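Local coordinates for Cj0977 (Campylobacter jejuni, PDB 3BNV), which is a hot-dog-fold virulence protein that is regulated by sigma28 but is not part of the flagellum, and whose biochemical function is unknown, at residues A80-E85 against K119-K124. Sequence-based numbering, arbitrary orientation.
Sequences ASINKE and KKRDVK
Ser81 and Ile82, at the C-terminal end of the hot-dog helix 67-82, pack against Arg121 and Val123 of strand 120-129, on the face of the antiparallel sheet that wraps the helix. The two strand residues, two positions apart with Asp122 between them, both direct their CB atoms at the helix, whereas Asp122 turns its own away. Ser81 rests on the fork of Val123: its OG lies 3.6 Å from Val123 CG1 and 3.7 Å from Val123 CG2, touching both methyls almost equally. With chi1 at 72°, the hydroxyl faces the sheet while remaining close enough to its own helix to hydrogen-bond Ala78 O. Ile82 reaches across with a single atom, CD1, which fits between the two strand side chains. Ile82 CD1 is 4.2 Å from Val123 CG2, and on the other flank it sits over one face of the Arg121 guanidinium, displaced toward its rim, 3.9 Å from Arg121 NH1. Bends at chi2 (-75°) and chi3 (-44°) fold the arginine back and bring its guanidinium over this methyl; Ile82 CD1 is also 4.2 Å from Arg121 CB. The far end of the arginine is held elsewhere: NH2 hydrogen-bonds Asn45 OD1 and Leu113 O. Ala110 and Ala112 of the adjoining strand 105-112 extend the small apolar surface beneath the helix end. Beyond Ile82 the chain leaves helical geometry at Asn83, whose positive phi marks the turn away. No hydrogen bond joins the two segments; the Ser81 hydroxyl and Arg121 NH2 are hydrogen-bonded outside the contact, and van der Waals packing of methyls against a hydroxyl and a flat cation holds helix to sheet here.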
ATOM      1  N   ALA A  80      -9.909  -4.305  -9.411  1.00 32.77           N
ATOM      2  CA  ALA A  80     -11.280  -4.152  -9.877  1.00 32.39           C
ATOM      3  C   ALA A  80     -11.374  -4.098 -11.402  1.00 32.46           C
ATOM      4  O   ALA A  80     -12.392  -4.471 -11.972  1.00 32.71           O
ATOM      5  CB  ALA A  80     -11.900  -2.961  -9.278  1.00 32.76           C
ATOM      6  N   SER A  81     -10.313  -3.647 -12.058  1.00 32.36           N
ATOM      7  CA  SER A  81     -10.298  -3.541 -13.513  1.00 32.38           C
ATOM      8  C   SER A  81     -10.294  -4.902 -14.188  1.00 32.57           C
ATOM      9  O   SER A  81     -10.652  -5.012 -15.341  1.00 32.99           O
ATOM     10  CB  SER A  81      -9.074  -2.762 -13.984  1.00 32.11           C
ATOM     11  OG  SER A  81      -7.902  -3.533 -13.816  1.00 31.72           O
ATOM     12  N   ILE A  82      -9.847  -5.928 -13.473  1.00 32.60           N
ATOM     13  CA  ILE A  82      -9.851  -7.296 -13.972  1.00 32.36           C
ATOM     14  C   ILE A  82     -11.069  -8.040 -13.443  1.00 32.46           C
ATOM     15  O   ILE A  82     -11.661  -8.848 -14.135  1.00 32.71           O
ATOM     16  CB  ILE A  82      -8.613  -8.042 -13.459  1.00 32.68           C
ATOM     17  CG1 ILE A  82      -7.366  -7.323 -13.957  1.00 32.06           C
ATOM     18  CG2 ILE A  82      -8.650  -9.533 -13.894  1.00 31.92           C
ATOM     19  CD1 ILE A  82      -7.513  -6.871 -15.394  1.00 32.10           C
ATOM     20  N   ASN A  83     -11.420  -7.776 -12.191  1.00 32.40           N
ATOM     21  CA  ASN A  83     -12.630  -8.320 -11.572  1.00 32.29           C
ATOM     22  C   ASN A  83     -12.762  -9.842 -11.586  1.00 32.51           C
ATOM     23  O   ASN A  83     -13.807 -10.382 -11.935  1.00 32.58           O
ATOM     24  CB  ASN A  83     -13.904  -7.721 -12.181  1.00 31.99           C
ATOM     25  CG  ASN A  83     -15.105  -7.907 -11.272  1.00 31.33           C
ATOM     26  OD1 ASN A  83     -14.947  -8.090 -10.071  1.00 31.40           O
ATOM     27  ND2 ASN A  83     -16.296  -7.849 -11.829  1.00 29.57           N
ATOM     28  N   LYS A  84     -11.710 -10.530 -11.198  1.00 32.73           N
ATOM     29  CA  LYS A  84     -11.772 -11.968 -11.050  1.00 32.87           C
ATOM     30  C   LYS A  84     -11.949 -12.320  -9.583  1.00 32.89           C
ATOM     31  O   LYS A  84     -11.447 -11.626  -8.704  1.00 33.34           O
ATOM     32  CB  LYS A  84     -10.495 -12.603 -11.578  1.00 33.01           C
ATOM     33  CG  LYS A  84     -10.369 -12.530 -13.079  1.00 33.37           C
ATOM     34  CD  LYS A  84     -11.038 -13.693 -13.757  1.00 33.11           C
ATOM     35  CE  LYS A  84     -11.120 -13.506 -15.249  1.00 33.77           C
ATOM     36  NZ  LYS A  84     -11.820 -14.678 -15.844  1.00 35.45           N
ATOM     37  N   GLU A  85     -12.664 -13.398  -9.307  1.00 32.82           N
ATOM     38  CA  GLU A  85     -12.926 -13.740  -7.927  1.00 32.68           C
ATOM     39  C   GLU A  85     -11.648 -14.084  -7.186  1.00 32.53           C
ATOM     40  O   GLU A  85     -11.499 -13.753  -6.028  1.00 32.63           O
ATOM     41  CB  GLU A  85     -13.905 -14.898  -7.819  1.00 32.94           C
ATOM     42  CG  GLU A  85     -14.224 -15.253  -6.384  1.00 33.72           C
ATOM     43  CD  GLU A  85     -15.344 -16.228  -6.283  1.00 36.22           C
ATOM     44  OE1 GLU A  85     -15.929 -16.351  -5.179  1.00 37.49           O
ATOM     45  OE2 GLU A  85     -15.639 -16.868  -7.320  1.00 36.99           O
ATOM     46  N   LYS A 119      -3.529 -15.343 -17.716  1.00 35.27           N
ATOM     47  CA  LYS A 119      -4.021 -15.000 -16.367  1.00 34.68           C
ATOM     48  C   LYS A 119      -3.208 -13.882 -15.688  1.00 34.12           C
ATOM     49  O   LYS A 119      -3.624 -13.345 -14.661  1.00 33.92           O
ATOM     50  CB  LYS A 119      -4.042 -16.244 -15.468  1.00 34.84           C
ATOM     51  CG  LYS A 119      -5.017 -17.313 -15.904  1.00 34.20           C
ATOM     52  CD  LYS A 119      -4.802 -18.563 -15.088  1.00 35.76           C
ATOM     53  CE  LYS A 119      -5.756 -19.676 -15.532  1.00 37.13           C
ATOM     54  NZ  LYS A 119      -7.167 -19.286 -15.271  1.00 36.42           N
ATOM     55  N   LYS A 120      -2.052 -13.554 -16.270  1.00 33.89           N
ATOM     56  CA  LYS A 120      -1.214 -12.455 -15.801  1.00 33.89           C
ATOM     57  C   LYS A 120      -1.491 -11.197 -16.645  1.00 33.37           C
ATOM     58  O   LYS A 120      -1.338 -11.209 -17.878  1.00 33.40           O
ATOM     59  CB  LYS A 120       0.259 -12.877 -15.842  1.00 34.09           C
ATOM     60  CG  LYS A 120       1.275 -11.760 -15.572  1.00 35.67           C
ATOM     61  CD  LYS A 120       2.712 -12.227 -15.870  1.00 35.76           C
ATOM     62  CE  LYS A 120       3.693 -11.058 -15.720  1.00 39.74           C
ATOM     63  NZ  LYS A 120       5.094 -11.442 -15.262  1.00 39.35           N
ATOM     64  N   ARG A 121      -1.914 -10.133 -15.968  1.00 33.04           N
ATOM     65  CA  ARG A 121      -2.343  -8.888 -16.599  1.00 33.00           C
ATOM     66  C   ARG A 121      -1.585  -7.685 -16.056  1.00 33.16           C
ATOM     67  O   ARG A 121      -1.328  -7.595 -14.836  1.00 33.04           O
ATOM     68  CB  ARG A 121      -3.816  -8.649 -16.292  1.00 32.98           C
ATOM     69  CG  ARG A 121      -4.698  -9.849 -16.381  1.00 33.19           C
ATOM     70  CD  ARG A 121      -4.966 -10.220 -17.836  1.00 33.09           C
ATOM     71  NE  ARG A 121      -5.258  -9.043 -18.637  1.00 33.18           N
ATOM     72  CZ  ARG A 121      -6.482  -8.619 -18.931  1.00 33.60           C
ATOM     73  NH1 ARG A 121      -7.546  -9.272 -18.502  1.00 33.08           N
ATOM     74  NH2 ARG A 121      -6.644  -7.539 -19.674  1.00 33.74           N
ATOM     75  N   ASP A 122      -1.262  -6.748 -16.953  1.00 33.34           N
ATOM     76  CA  ASP A 122      -0.636  -5.464 -16.563  1.00 33.74           C
ATOM     77  C   ASP A 122      -1.708  -4.378 -16.520  1.00 33.26           C
ATOM     78  O   ASP A 122      -2.475  -4.221 -17.453  1.00 33.57           O
ATOM     79  CB  ASP A 122       0.480  -5.078 -17.562  1.00 34.13           C
ATOM     80  CG  ASP A 122       1.554  -6.164 -17.695  1.00 36.99           C
ATOM     81  OD1 ASP A 122       1.774  -6.912 -16.715  1.00 39.49           O
ATOM     82  OD2 ASP A 122       2.186  -6.283 -18.778  1.00 39.33           O
ATOM     83  N   VAL A 123      -1.753  -3.626 -15.439  1.00 32.98           N
ATOM     84  CA  VAL A 123      -2.774  -2.603 -15.273  1.00 33.00           C
ATOM     85  C   VAL A 123      -2.146  -1.237 -15.035  1.00 32.95           C
ATOM     86  O   VAL A 123      -1.285  -1.075 -14.173  1.00 32.98           O
ATOM     87  CB  VAL A 123      -3.684  -2.958 -14.092  1.00 33.63           C
ATOM     88  CG1 VAL A 123      -4.741  -1.854 -13.864  1.00 33.68           C
ATOM     89  CG2 VAL A 123      -4.334  -4.317 -14.324  1.00 32.82           C
ATOM     90  N   LYS A 124      -2.575  -0.257 -15.816  1.00 33.09           N
ATOM     91  CA  LYS A 124      -2.041   1.095 -15.710  1.00 33.19           C
ATOM     92  C   LYS A 124      -2.993   1.875 -14.789  1.00 33.04           C
ATOM     93  O   LYS A 124      -4.203   1.929 -15.037  1.00 33.21           O
ATOM     94  CB  LYS A 124      -1.949   1.693 -17.119  1.00 33.39           C
ATOM     95  CG  LYS A 124      -0.675   2.427 -17.421  1.00 34.89           C
ATOM     96  CD  LYS A 124      -0.444   3.552 -16.369  1.00 38.56           C
ATOM     97  CE  LYS A 124       0.822   4.411 -16.659  1.00 38.63           C
ATOM     98  NZ  LYS A 124       2.062   3.872 -15.995  1.00 39.14           N
TER